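Local coordinates for putative acetoin utilization protein, acetoin dehydrogenase (Thermus thermophilus, PDB 5AWE) that is of unknown function but carries two CBS motifs and an ACT domain, and probably binds a small regulatory ligand, at residues Arg34-Glu39 with Glu115-Ile120; Gly41-Leu46 with Val85-Ala90; Gly140-Val145 with Arg180-Val185; Thr144-Asp149 with Ala173-Tyr178. All coordinates share one frame; numbering follows the deposited sequence.

Contact 1 of 4, residues Arg34-Glu39 with Glu115-Ile120; sequences RLPVME and ERLVGI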
loop_
_atom_site.group_PDB
_atom_site.type_symbol
_atom_site.label_atom_id
_atom_site.label_comp_id
_atom_site.label_asym_id
_atom_site.label_seq_id
_atom_site.Cartn_x
_atom_site.Cartn_y
_atom_site.Cartn_z
ATOM N N ARG A 34 -10.669 -20.144 2.489
ATOM C CA ARG A 34 -9.612 -20.912 1.867
ATOM C C ARG A 34 -10.018 -21.311 0.455
ATOM O O ARG A 34 -11.198 -21.398 0.133
ATOM C CB ARG A 34 -9.286 -22.145 2.711
ATOM C CG ARG A 34 -10.462 -23.035 2.976
ATOM C CD ARG A 34 -10.342 -23.691 4.335
ATOM N NE ARG A 34 -10.615 -22.766 5.433
ATOM C CZ ARG A 34 -9.750 -22.487 6.402
ATOM N NH1 ARG A 34 -8.548 -23.056 6.410
ATOM N NH2 ARG A 34 -10.092 -21.654 7.375
ATOM N N LEU A 35 -9.024 -21.539 -0.388
ATOM C CA LEU A 35 -9.269 -21.703 -1.809
ATOM C C LEU A 35 -8.427 -22.847 -2.360
ATOM O O LEU A 35 -7.222 -22.697 -2.571
ATOM C CB LEU A 35 -8.918 -20.401 -2.532
ATOM C CG LEU A 35 -9.921 -19.763 -3.497
ATOM C CD1 LEU A 35 -11.351 -20.079 -3.086
ATOM C CD2 LEU A 35 -9.686 -18.257 -3.510
ATOM N N PRO A 36 -9.045 -24.015 -2.577
ATOM C CA PRO A 36 -8.254 -25.126 -3.112
ATOM C C PRO A 36 -7.813 -24.727 -4.514
ATOM O O PRO A 36 -8.503 -23.950 -5.166
ATOM C CB PRO A 36 -9.231 -26.303 -3.114
ATOM C CG PRO A 36 -10.590 -25.670 -3.124
ATOM C CD PRO A 36 -10.461 -24.371 -2.387
ATOM N N VAL A 37 -6.664 -25.226 -4.960
ATOM C CA VAL A 37 -6.136 -24.850 -6.264
ATOM C C VAL A 37 -6.120 -26.030 -7.238
ATOM O O VAL A 37 -5.390 -27.000 -7.035
ATOM C CB VAL A 37 -4.705 -24.287 -6.139
ATOM C CG1 VAL A 37 -4.213 -23.801 -7.506
ATOM C CG2 VAL A 37 -4.685 -23.137 -5.137
HETATM N N MSE A 38 -6.922 -25.927 -8.296
HETATM C CA MSE A 38 -7.027 -26.976 -9.320
HETATM C C MSE A 38 -6.130 -26.732 -10.537
HETATM O O MSE A 38 -5.994 -25.608 -11.015
HETATM C CB MSE A 38 -8.478 -27.110 -9.812
HETATM C CG MSE A 38 -9.491 -27.432 -8.722
HETATM SE SE MSE A 38 -9.086 -28.945 -7.870
HETATM C CE MSE A 38 -9.512 -30.196 -9.132
ATOM N N GLU A 39 -5.531 -27.804 -11.038
ATOM C CA GLU A 39 -4.812 -27.764 -12.302
ATOM C C GLU A 39 -4.847 -29.151 -12.946
ATOM O O GLU A 39 -4.682 -30.166 -12.266
ATOM C CB GLU A 39 -3.363 -27.338 -12.070
ATOM C CG GLU A 39 -2.569 -27.122 -13.352
ATOM C CD GLU A 39 -1.156 -26.637 -13.085
ATOM O OE1 GLU A 39 -0.481 -27.231 -12.215
ATOM O OE2 GLU A 39 -0.723 -25.661 -13.741
ATOM N N GLU A 115 -9.376 -38.936 -6.047
ATOM C CA GLU A 115 -8.668 -37.862 -6.722
ATOM C C GLU A 115 -9.590 -36.678 -7.010
ATOM O O GLU A 115 -9.120 -35.567 -7.252
ATOM C CB GLU A 115 -8.059 -38.392 -8.022
ATOM C CG GLU A 115 -6.585 -38.041 -8.226
ATOM C CD GLU A 115 -5.655 -38.690 -7.207
ATOM O OE1 GLU A 115 -4.421 -38.661 -7.433
ATOM O OE2 GLU A 115 -6.146 -39.224 -6.187
ATOM N N ARG A 116 -10.900 -36.910 -6.976
ATOM C CA ARG A 116 -11.864 -35.847 -7.257
ATOM C C ARG A 116 -12.192 -34.960 -6.047
ATOM O O ARG A 116 -12.117 -35.408 -4.901
ATOM C CB ARG A 116 -13.156 -36.451 -7.800
ATOM C CG ARG A 116 -14.116 -35.420 -8.344
ATOM C CD ARG A 116 -15.525 -35.971 -8.377
ATOM N NE ARG A 116 -16.111 -35.924 -9.716
ATOM C CZ ARG A 116 -16.573 -34.820 -10.292
ATOM N NH1 ARG A 116 -16.506 -33.665 -9.645
ATOM N NH2 ARG A 116 -17.121 -34.877 -11.499
ATOM N N LEU A 117 -12.568 -33.709 -6.311
ATOM C CA LEU A 117 -12.925 -32.757 -5.257
ATOM C C LEU A 117 -14.440 -32.586 -5.198
ATOM O O LEU A 117 -15.066 -32.233 -6.201
ATOM C CB LEU A 117 -12.260 -31.398 -5.524
ATOM C CG LEU A 117 -12.594 -30.207 -4.611
ATOM C CD1 LEU A 117 -12.076 -30.468 -3.205
ATOM C CD2 LEU A 117 -11.967 -28.933 -5.161
ATOM N N VAL A 118 -15.024 -32.827 -4.023
ATOM C CA VAL A 118 -16.476 -32.791 -3.873
ATOM C C VAL A 118 -16.984 -31.709 -2.922
ATOM O O VAL A 118 -18.162 -31.348 -2.954
ATOM C CB VAL A 118 -17.018 -34.146 -3.387
ATOM C CG1 VAL A 118 -16.718 -35.225 -4.421
ATOM C CG2 VAL A 118 -16.396 -34.503 -2.045
ATOM N N GLY A 119 -16.105 -31.190 -2.075
ATOM C CA GLY A 119 -16.509 -30.111 -1.194
ATOM C C GLY A 119 -15.438 -29.651 -0.223
ATOM O O GLY A 119 -14.249 -29.947 -0.378
ATOM N N ILE A 120 -15.867 -28.916 0.794
ATOM C CA ILE A 120 -14.935 -28.402 1.775
ATOM C C ILE A 120 -15.573 -28.420 3.166
ATOM O O ILE A 120 -16.738 -28.058 3.327
ATOM C CB ILE A 120 -14.503 -26.976 1.372
ATOM C CG1 ILE A 120 -13.240 -26.578 2.126
ATOM C CG2 ILE A 120 -15.631 -25.992 1.626
ATOM C CD1 ILE A 120 -12.318 -25.741 1.289
#

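Contact 2 of 4, residues Gly41-Leu46 with Val85-Ala90; sequences GRLVGL and VVTVEA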
loop_
_atom_site.group_PDB
_atom_site.type_symbol
_atom_site.label_atom_id
_atom_site.label_comp_id
_atom_site.label_asym_id
_atom_site.label_seq_id
_atom_site.Cartn_x
_atom_site.Cartn_y
_atom_site.Cartn_z
ATOM N N GLY A 41 -7.204 -30.674 -13.692
ATOM C CA GLY A 41 -8.292 -31.396 -13.060
ATOM C C GLY A 41 -7.869 -32.124 -11.796
ATOM O O GLY A 41 -8.598 -32.976 -11.292
ATOM N N ARG A 42 -6.689 -31.803 -11.281
ATOM C CA ARG A 42 -6.270 -32.362 -10.008
ATOM C C ARG A 42 -5.955 -31.268 -8.979
ATOM O O ARG A 42 -5.663 -30.129 -9.338
ATOM C CB ARG A 42 -5.059 -33.278 -10.212
ATOM C CG ARG A 42 -3.720 -32.571 -10.271
ATOM C CD ARG A 42 -2.600 -33.593 -10.212
ATOM N NE ARG A 42 -2.960 -34.711 -9.344
ATOM C CZ ARG A 42 -2.169 -35.747 -9.079
ATOM N NH1 ARG A 42 -2.596 -36.712 -8.273
ATOM N NH2 ARG A 42 -0.956 -35.817 -9.616
ATOM N N LEU A 43 -6.036 -31.621 -7.700
ATOM C CA LEU A 43 -5.750 -30.687 -6.619
ATOM C C LEU A 43 -4.242 -30.523 -6.464
ATOM O O LEU A 43 -3.544 -31.482 -6.157
ATOM C CB LEU A 43 -6.344 -31.215 -5.313
ATOM C CG LEU A 43 -6.306 -30.290 -4.095
ATOM C CD1 LEU A 43 -7.153 -29.053 -4.358
ATOM C CD2 LEU A 43 -6.830 -31.039 -2.883
ATOM N N VAL A 44 -3.730 -29.314 -6.678
ATOM C CA VAL A 44 -2.281 -29.125 -6.672
ATOM C C VAL A 44 -1.791 -28.194 -5.572
ATOM O O VAL A 44 -0.591 -27.958 -5.436
ATOM C CB VAL A 44 -1.765 -28.586 -8.035
ATOM C CG1 VAL A 44 -2.230 -29.496 -9.158
ATOM C CG2 VAL A 44 -2.236 -27.151 -8.260
ATOM N N GLY A 45 -2.718 -27.662 -4.787
ATOM C CA GLY A 45 -2.332 -26.724 -3.750
ATOM C C GLY A 45 -3.511 -26.113 -3.033
ATOM O O GLY A 45 -4.660 -26.320 -3.413
ATOM N N LEU A 46 -3.223 -25.350 -1.985
ATOM C CA LEU A 46 -4.264 -24.735 -1.176
ATOM C C LEU A 46 -3.813 -23.373 -0.668
ATOM O O LEU A 46 -2.656 -23.198 -0.271
ATOM C CB LEU A 46 -4.619 -25.645 0.003
ATOM C CG LEU A 46 -5.861 -25.304 0.835
ATOM C CD1 LEU A 46 -5.492 -24.358 1.947
ATOM C CD2 LEU A 46 -6.931 -24.702 -0.059
ATOM N N VAL A 85 -1.355 -30.769 -0.029
ATOM C CA VAL A 85 -2.589 -30.393 0.656
ATOM C C VAL A 85 -3.110 -31.537 1.525
ATOM O O VAL A 85 -3.174 -32.678 1.080
ATOM C CB VAL A 85 -3.696 -30.011 -0.350
ATOM C CG1 VAL A 85 -4.917 -29.494 0.399
ATOM C CG2 VAL A 85 -3.179 -28.968 -1.333
ATOM N N VAL A 86 -3.482 -31.231 2.763
ATOM C CA VAL A 86 -4.084 -32.238 3.628
ATOM C C VAL A 86 -5.583 -32.290 3.347
ATOM O O VAL A 86 -6.263 -31.261 3.361
ATOM C CB VAL A 86 -3.857 -31.920 5.137
ATOM C CG1 VAL A 86 -2.375 -31.647 5.404
ATOM C CG2 VAL A 86 -4.692 -30.736 5.556
ATOM N N THR A 87 -6.094 -33.491 3.087
ATOM C CA THR A 87 -7.494 -33.663 2.723
ATOM C C THR A 87 -8.156 -34.790 3.525
ATOM O O THR A 87 -7.483 -35.545 4.223
ATOM C CB THR A 87 -7.617 -33.979 1.238
ATOM O OG1 THR A 87 -7.012 -35.252 0.970
ATOM C CG2 THR A 87 -6.906 -32.915 0.424
ATOM N N VAL A 88 -9.479 -34.877 3.432
ATOM C CA VAL A 88 -10.231 -36.015 3.950
ATOM C C VAL A 88 -11.165 -36.562 2.883
ATOM O O VAL A 88 -11.634 -35.820 2.012
ATOM C CB VAL A 88 -11.106 -35.639 5.166
ATOM C CG1 VAL A 88 -10.420 -36.040 6.448
ATOM C CG2 VAL A 88 -11.400 -34.155 5.153
ATOM N N GLU A 89 -11.446 -37.858 2.966
ATOM C CA GLU A 89 -12.388 -38.490 2.053
ATOM C C GLU A 89 -13.809 -38.151 2.482
ATOM O O GLU A 89 -14.104 -38.074 3.671
ATOM C CB GLU A 89 -12.196 -40.008 2.061
ATOM C CG GLU A 89 -10.768 -40.449 2.356
ATOM C CD GLU A 89 -10.449 -40.439 3.847
ATOM O OE1 GLU A 89 -10.867 -41.385 4.549
ATOM O OE2 GLU A 89 -9.783 -39.491 4.318
ATOM N N ALA A 90 -14.686 -37.938 1.509
ATOM C CA ALA A 90 -16.078 -37.619 1.799
ATOM C C ALA A 90 -16.698 -38.657 2.744
ATOM O O ALA A 90 -17.462 -38.311 3.648
ATOM C CB ALA A 90 -16.872 -37.553 0.495
#

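Contact 3 of 4, residues Gly140-Val145 with Arg180-Val185; sequences GLRITV and RLVMRV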
loop_
_atom_site.group_PDB
_atom_site.type_symbol
_atom_site.label_atom_id
_atom_site.label_comp_id
_atom_site.label_asym_id
_atom_site.label_seq_id
_atom_site.Cartn_x
_atom_site.Cartn_y
_atom_site.Cartn_z
ATOM N N GLY A 140 -32.731 -30.796 28.433
ATOM C CA GLY A 140 -32.579 -31.919 29.332
ATOM C C GLY A 140 -31.589 -31.581 30.425
ATOM O O GLY A 140 -31.523 -30.433 30.865
ATOM N N LEU A 141 -30.822 -32.574 30.865
ATOM C CA LEU A 141 -29.856 -32.376 31.935
ATOM C C LEU A 141 -28.464 -32.819 31.542
ATOM O O LEU A 141 -28.279 -33.876 30.938
ATOM C CB LEU A 141 -30.274 -33.135 33.201
ATOM C CG LEU A 141 -31.502 -32.631 33.962
ATOM C CD1 LEU A 141 -31.581 -33.327 35.331
ATOM C CD2 LEU A 141 -31.402 -31.131 34.140
ATOM N N ARG A 142 -27.486 -32.001 31.904
ATOM C CA ARG A 142 -26.088 -32.369 31.778
ATOM C C ARG A 142 -25.604 -32.904 33.126
ATOM O O ARG A 142 -25.532 -32.172 34.114
ATOM C CB ARG A 142 -25.281 -31.144 31.356
ATOM C CG ARG A 142 -23.789 -31.368 31.230
ATOM C CD ARG A 142 -23.087 -30.035 31.019
ATOM N NE ARG A 142 -21.687 -30.175 30.646
ATOM C CZ ARG A 142 -20.678 -30.119 31.507
ATOM N NH1 ARG A 142 -20.920 -29.936 32.797
ATOM N NH2 ARG A 142 -19.423 -30.209 31.073
ATOM N N ILE A 143 -25.284 -34.191 33.166
ATOM C CA ILE A 143 -24.950 -34.851 34.421
ATOM C C ILE A 143 -23.515 -35.352 34.383
ATOM O O ILE A 143 -23.169 -36.203 33.562
ATOM C CB ILE A 143 -25.900 -36.056 34.686
ATOM C CG1 ILE A 143 -27.355 -35.572 34.717
ATOM C CG2 ILE A 143 -25.542 -36.746 36.011
ATOM C CD1 ILE A 143 -28.374 -36.690 34.849
ATOM N N THR A 144 -22.676 -34.817 35.262
ATOM C CA THR A 144 -21.374 -35.418 35.508
ATOM C C THR A 144 -21.543 -36.458 36.598
ATOM O O THR A 144 -22.032 -36.149 37.683
ATOM C CB THR A 144 -20.341 -34.390 35.984
ATOM O OG1 THR A 144 -20.221 -33.347 35.013
ATOM C CG2 THR A 144 -18.985 -35.053 36.162
ATOM N N VAL A 145 -21.147 -37.692 36.304
ATOM C CA VAL A 145 -21.282 -38.775 37.262
ATOM C C VAL A 145 -20.034 -39.643 37.267
ATOM O O VAL A 145 -19.452 -39.922 36.214
ATOM C CB VAL A 145 -22.523 -39.642 36.938
ATOM C CG1 VAL A 145 -22.534 -40.008 35.462
ATOM C CG2 VAL A 145 -22.523 -40.902 37.791
ATOM N N ARG A 180 -15.067 -40.710 35.086
ATOM C CA ARG A 180 -15.959 -39.556 35.219
ATOM C C ARG A 180 -16.676 -39.198 33.918
ATOM O O ARG A 180 -16.055 -38.744 32.953
ATOM C CB ARG A 180 -15.197 -38.328 35.721
ATOM C CG ARG A 180 -16.025 -37.040 35.639
ATOM C CD ARG A 180 -15.508 -35.992 36.587
ATOM N NE ARG A 180 -15.509 -36.482 37.961
ATOM C CZ ARG A 180 -14.992 -35.815 38.986
ATOM N NH1 ARG A 180 -14.433 -34.625 38.792
ATOM N NH2 ARG A 180 -15.029 -36.339 40.207
ATOM N N LEU A 181 -17.992 -39.391 33.914
ATOM C CA LEU A 181 -18.783 -39.249 32.701
ATOM C C LEU A 181 -19.541 -37.930 32.673
ATOM O O LEU A 181 -20.101 -37.496 33.684
ATOM C CB LEU A 181 -19.782 -40.413 32.584
ATOM C CG LEU A 181 -19.182 -41.816 32.712
ATOM C CD1 LEU A 181 -20.295 -42.853 32.702
ATOM C CD2 LEU A 181 -18.187 -42.062 31.574
ATOM N N VAL A 182 -19.559 -37.294 31.509
ATOM C CA VAL A 182 -20.504 -36.217 31.266
ATOM C C VAL A 182 -21.604 -36.794 30.390
ATOM O O VAL A 182 -21.356 -37.287 29.282
ATOM C CB VAL A 182 -19.815 -34.994 30.575
ATOM C CG1 VAL A 182 -20.832 -33.902 30.284
ATOM C CG2 VAL A 182 -18.729 -34.436 31.485
HETATM N N MSE A 183 -22.824 -36.763 30.909
HETATM C CA MSE A 183 -23.922 -37.506 30.307
HETATM C C MSE A 183 -25.063 -36.536 30.066
HETATM O O MSE A 183 -25.400 -35.742 30.938
HETATM C CB MSE A 183 -24.374 -38.637 31.251
HETATM C CG MSE A 183 -25.379 -39.625 30.650
HETATM SE SE MSE A 183 -26.116 -40.744 31.892
HETATM C CE MSE A 183 -26.184 -42.156 31.014
ATOM N N ARG A 184 -25.644 -36.580 28.875
ATOM C CA ARG A 184 -26.813 -35.767 28.597
ATOM C C ARG A 184 -28.025 -36.652 28.465
ATOM O O ARG A 184 -28.030 -37.601 27.687
ATOM C CB ARG A 184 -26.595 -34.934 27.329
ATOM C CG ARG A 184 -25.727 -33.721 27.596
ATOM C CD ARG A 184 -25.288 -33.010 26.343
ATOM N NE ARG A 184 -24.339 -31.945 26.676
ATOM C CZ ARG A 184 -24.687 -30.725 27.085
ATOM N NH1 ARG A 184 -25.968 -30.402 27.215
ATOM N NH2 ARG A 184 -23.755 -29.824 27.361
ATOM N N VAL A 185 -29.044 -36.353 29.259
ATOM C CA VAL A 185 -30.251 -37.160 29.289
ATOM C C VAL A 185 -31.445 -36.269 28.981
ATOM O O VAL A 185 -31.441 -35.077 29.307
ATOM C CB VAL A 185 -30.445 -37.826 30.671
ATOM C CG1 VAL A 185 -29.293 -38.818 30.943
ATOM C CG2 VAL A 185 -30.499 -36.753 31.762
#

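Contact 4 of 4, residues Thr144-Asp149 with Ala173-Tyr178; sequences TVDIPD and AHLPGY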
loop_
_atom_site.group_PDB
_atom_site.type_symbol
_atom_site.label_atom_id
_atom_site.label_comp_id
_atom_site.label_asym_id
_atom_site.label_seq_id
_atom_site.Cartn_x
_atom_site.Cartn_y
_atom_site.Cartn_z
ATOM N N THR A 144 -22.676 -34.817 35.262
ATOM C CA THR A 144 -21.374 -35.418 35.508
ATOM C C THR A 144 -21.543 -36.458 36.598
ATOM O O THR A 144 -22.032 -36.149 37.683
ATOM C CB THR A 144 -20.341 -34.390 35.984
ATOM O OG1 THR A 144 -20.221 -33.347 35.013
ATOM C CG2 THR A 144 -18.985 -35.053 36.162
ATOM N N VAL A 145 -21.147 -37.692 36.304
ATOM C CA VAL A 145 -21.282 -38.775 37.262
ATOM C C VAL A 145 -20.034 -39.643 37.267
ATOM O O VAL A 145 -19.452 -39.922 36.214
ATOM C CB VAL A 145 -22.523 -39.642 36.938
ATOM C CG1 VAL A 145 -22.534 -40.008 35.462
ATOM C CG2 VAL A 145 -22.523 -40.902 37.791
ATOM N N ASP A 146 -19.621 -40.053 38.462
ATOM C CA ASP A 146 -18.475 -40.934 38.624
ATOM C C ASP A 146 -18.946 -42.356 38.868
ATOM O O ASP A 146 -19.603 -42.641 39.874
ATOM C CB ASP A 146 -17.611 -40.476 39.801
ATOM C CG ASP A 146 -16.843 -39.206 39.500
ATOM O OD1 ASP A 146 -16.634 -38.897 38.306
ATOM O OD2 ASP A 146 -16.444 -38.512 40.456
ATOM N N ILE A 147 -18.610 -43.249 37.945
ATOM C CA ILE A 147 -18.948 -44.655 38.092
ATOM C C ILE A 147 -17.659 -45.432 38.281
ATOM O O ILE A 147 -16.586 -44.978 37.867
ATOM C CB ILE A 147 -19.672 -45.198 36.839
ATOM C CG1 ILE A 147 -18.794 -44.986 35.599
ATOM C CG2 ILE A 147 -21.022 -44.512 36.676
ATOM C CD1 ILE A 147 -19.333 -45.649 34.339
ATOM N N PRO A 148 -17.738 -46.605 38.922
ATOM C CA PRO A 148 -16.514 -47.388 39.121
ATOM C C PRO A 148 -15.944 -47.691 37.741
ATOM O O PRO A 148 -16.699 -47.828 36.779
ATOM C CB PRO A 148 -17.000 -48.653 39.832
ATOM C CG PRO A 148 -18.309 -48.274 40.433
ATOM C CD PRO A 148 -18.920 -47.275 39.489
ATOM N N ASP A 149 -14.625 -47.781 37.623
ATOM C CA ASP A 149 -14.050 -48.069 36.319
ATOM C C ASP A 149 -13.842 -49.562 36.097
ATOM O O ASP A 149 -12.749 -49.997 35.724
ATOM C CB ASP A 149 -12.728 -47.313 36.126
ATOM C CG ASP A 149 -11.592 -47.874 36.964
ATOM O OD1 ASP A 149 -11.838 -48.316 38.106
ATOM O OD2 ASP A 149 -10.444 -47.862 36.470
ATOM N N ALA A 173 -12.807 -37.647 32.496
ATOM C CA ALA A 173 -11.535 -38.021 33.098
ATOM C C ALA A 173 -11.502 -39.469 33.590
ATOM O O ALA A 173 -12.491 -39.980 34.126
ATOM C CB ALA A 173 -11.211 -37.068 34.260
ATOM N N HIS A 174 -10.357 -40.122 33.399
ATOM C CA HIS A 174 -10.082 -41.398 34.054
ATOM C C HIS A 174 -9.434 -41.113 35.409
ATOM O O HIS A 174 -8.382 -40.483 35.480
ATOM C CB HIS A 174 -9.143 -42.243 33.192
ATOM C CG HIS A 174 -9.664 -42.506 31.811
ATOM N ND1 HIS A 174 -9.492 -41.620 30.768
ATOM C CD2 HIS A 174 -10.355 -43.556 31.302
ATOM C CE1 HIS A 174 -10.055 -42.113 29.677
ATOM N NE2 HIS A 174 -10.586 -43.287 29.973
ATOM N N LEU A 175 -10.076 -41.568 36.479
ATOM C CA LEU A 175 -9.632 -41.258 37.832
ATOM C C LEU A 175 -9.308 -42.532 38.624
ATOM O O LEU A 175 -9.714 -43.629 38.252
ATOM C CB LEU A 175 -10.718 -40.470 38.569
ATOM C CG LEU A 175 -11.107 -39.084 38.048
ATOM C CD1 LEU A 175 -12.214 -38.509 38.923
ATOM C CD2 LEU A 175 -9.904 -38.171 38.060
ATOM N N PRO A 176 -8.559 -42.400 39.725
ATOM C CA PRO A 176 -8.256 -43.619 40.483
ATOM C C PRO A 176 -9.540 -44.272 40.989
ATOM O O PRO A 176 -10.247 -43.709 41.822
ATOM C CB PRO A 176 -7.361 -43.124 41.623
ATOM C CG PRO A 176 -6.745 -41.851 41.087
ATOM C CD PRO A 176 -7.819 -41.227 40.232
ATOM N N GLY A 177 -9.840 -45.458 40.466
ATOM C CA GLY A 177 -11.041 -46.168 40.867
ATOM C C GLY A 177 -12.308 -45.810 40.103
ATOM O O GLY A 177 -13.342 -46.457 40.285
ATOM N N TYR A 178 -12.250 -44.793 39.250
ATOM C CA TYR A 178 -13.477 -44.191 38.734
ATOM C C TYR A 178 -13.339 -43.600 37.342
ATOM O O TYR A 178 -12.315 -43.022 36.988
ATOM C CB TYR A 178 -13.975 -43.088 39.678
ATOM C CG TYR A 178 -14.521 -43.597 40.985
ATOM C CD1 TYR A 178 -15.884 -43.852 41.138
ATOM C CD2 TYR A 178 -13.673 -43.856 42.064
ATOM C CE1 TYR A 178 -16.391 -44.355 42.328
ATOM C CE2 TYR A 178 -14.172 -44.360 43.264
ATOM C CZ TYR A 178 -15.532 -44.610 43.384
ATOM O OH TYR A 178 -16.032 -45.134 44.552
HETATM O O HOH W 1 -9.655 -44.890 35.224
#

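Contact 1 of 4, residues Arg34-Glu39 with Glu115-Ile120
Leu117 pushes one methyl, CD2, into the angle between Pro36 and Met38, and this wedge organises one end of the contact. From Leu117 CD2 it is 4.0 Å to the SE atom of Met38, a selenomethionine, and 4.1 Å to Pro36 CG, so the methyl is shared almost evenly between a chalcogen and a ring carbon. The proline ring and the leucine branch cross at about a right angle. In Met38 the bend at chi2 (-58°) brings SE to the methyl, and chi3 only sets where the terminal CE goes. The closest approach lies at the other end. There Ile120 extends CG1 opposite its own backbone nitrogen (chi1 -163°), sending CD1 to 3.7 Å from Arg34 CG; Pro36 CD is a looser neighbour, 4.3 Å from Ile120 CD1. Ile120 and Pro36 are buried, and this is the firmer part of the contact. Arg34 gives only the aliphatic part of its bent chain. The solvent side is looser: Leu117 and Met38 are partly exposed, and Glu115 at this end turns to Arg42 in a salt bridge. No hydrogen bond spans the two strands. Their axes run 9.5 Å apart and nearly antiparallel, at 168°, the geometry of sheets meeting through side chains, as expected where two CBS motifs pair. Strand 34-39 lies beside strand 42-48, with Pro36 also on Leu43, whereas strand 116-122 borders strand 108-113, where Leu117 rests on Pro110 and Met112 and a classic beta bulge sets Val118 and Gly119 opposite Val111.

Contact 2 of 4, residues Gly41-Leu46 with Val85-Ala90
Val85 supplies most of the packing: its CG1 reaches Leu43, its CG2 reaches Gly45, and both methyls lie beside Leu46 CB. Among the apolar side-chain contacts, CG1 of Val85 stands 4.1 Å from Leu43 CD2, the two side chains crossing at about a right angle, and Val85 CG2 is 3.9 Å from Leu46 CB. Leu46 offers little more than that CB, because the rest of its chain leads away. Leu43 CD2 has a second partner, Thr87 CG2 at 3.8 Å, and these two side chains meet tip to tip. Thr87 shows its methyl here because OG1 sits between its own backbone nitrogen and carbonyl carbon (chi1 65°), leaving CG2 on the side facing the leucine. A second kind of contact is methyl against main chain: Val85 CG2 comes within 3.3 Å of Gly45 C, a snug fit on a residue with no side chain. With both methyls gone, an alanine in place of Val85 would probably open a gap beside Gly45 and Leu46 CB and weaken the hold on Leu43 CD2. Polar bonding between the segments is absent; several backbone groups bond elsewhere, as Leu46 with Ala82 and Val88 with Met112. The contact thus joins the first CBS motif to the run leading into the second one's sheet. Leu43 also leans on Pro36 and Met38 of strand 34-39, Val85 and Thr87 reach Pro110 and Met112 of strand 108-113, and Val88 turns to Lys96 and Leu100 of helix 94-103.

Contact 3 of 4, residues Gly140-Val145 with Arg180-Val185
Ile143 and Val185 meet at about a right angle, CD1 of Ile143 lying 3.7 Å from Val185 CG2, at the centre of the apolar face of this strand pair. Leu141 adds its CB to the same valine methyl, and further along Val145 and Leu181 point the same way, Val145 CG1 being 4.0 Å from Leu181 CB. This face is covered by helix 193-199, with Ile143 on Leu197. Six backbone hydrogen bonds fix the register: Ile143 N to Met183 O is a 2.7 Å bond, nearly straight at 173°. These are the two middle strands of the four-stranded antiparallel sheet of a βαββαβ ACT domain, ordered 2-3-1-4. The other face turns polar by degrees. Thr144 presents its methyl to the Arg180 chain, Thr144 CG2 to Arg180 CG 3.6 Å, while the Arg180 guanidinium pairs with Asp146. Val182 CG1 rests 3.6 Å above one face of the Arg142 guanidinium, at whose edge and in whose plane lies Arg184 NH2; the two planes are 65° apart. Arg142, with CG anti to the backbone N (chi1 178°) and its chain extended as far as NE, converges with Arg184 on Glu95 OE1 of the second subunit. A leucine in place of Arg142 would probably leave that carboxylate with Arg184 alone of the pair. Arg184 NH1 bonds to Gly210 O at the C terminus.

Contact 4 of 4, residues Thr144-Asp149 with Ala173-Tyr178
Asp149 N donates to Gly177 O at the tip of a β-hairpin, where a type II turn from Leu175 to Tyr178 joins strands 165-175 and 178-186 of the ACT sheet. This hydrogen bond, 3.2 Å long, is poorly directed: the angle at the oxygen is 115° and the donor stands 49° above the carbonyl plane. Within the hairpin, Leu175 and Tyr178 exchange two backbone bonds, and Gly177 takes a positive phi that suits the turn. Weaker CA-H...O contacts continue the line beside the non-hydrogen-bonded antiparallel pair Pro148 and Tyr178, with Tyr178 CA 3.3 Å from Ile147 O and Pro148 CA 3.5 Å from Gly177 O. Packing comes chiefly from the tyrosine. With CG opposite its own carbonyl carbon (chi1 -71°), the ring leans obliquely on the other strand, its CD1 being 4.0 Å from Asp146 CB and 3.5 Å from Ile147 O. The carboxylate of Asp146 has its main partner in Arg180. Electrostatics are less favourable at Asp149, whose OD1 lies 3.2 Å from Gly177 O, two acceptors without a proton between them; this repulsion is probably eased by the neighbouring N-H bond to the same oxygen. The other carboxylate oxygen, OD2 of Asp149, receives a weak 3.3 Å hydrogen bond from a water that also donates to Leu175 O.

How the contacts relate
After strand 8-9 and helix 20-30, the chain lays down strands 34-39 and 42-48 as a hairpin. Contact 2 closes the shorter loop, from residue 46 to 85, and lies wholly within the longer one that contact 1 closes from 39 to 115; together they fasten the first CBS motif to the second. Their centres are about 5 Å apart, and the Glu115-Arg42 salt bridge ties them. The ACT domain follows in series, contact 3 about 40 Å from contact 1 between centres. Starting from strand 141-148, contact 3 closes the loop between 145 and 180 and contact 4 that between 149 and 173; contact 4 meets the hairpin turn, contact 3 the strand leaving it, and Arg180-Asp146 bridges them.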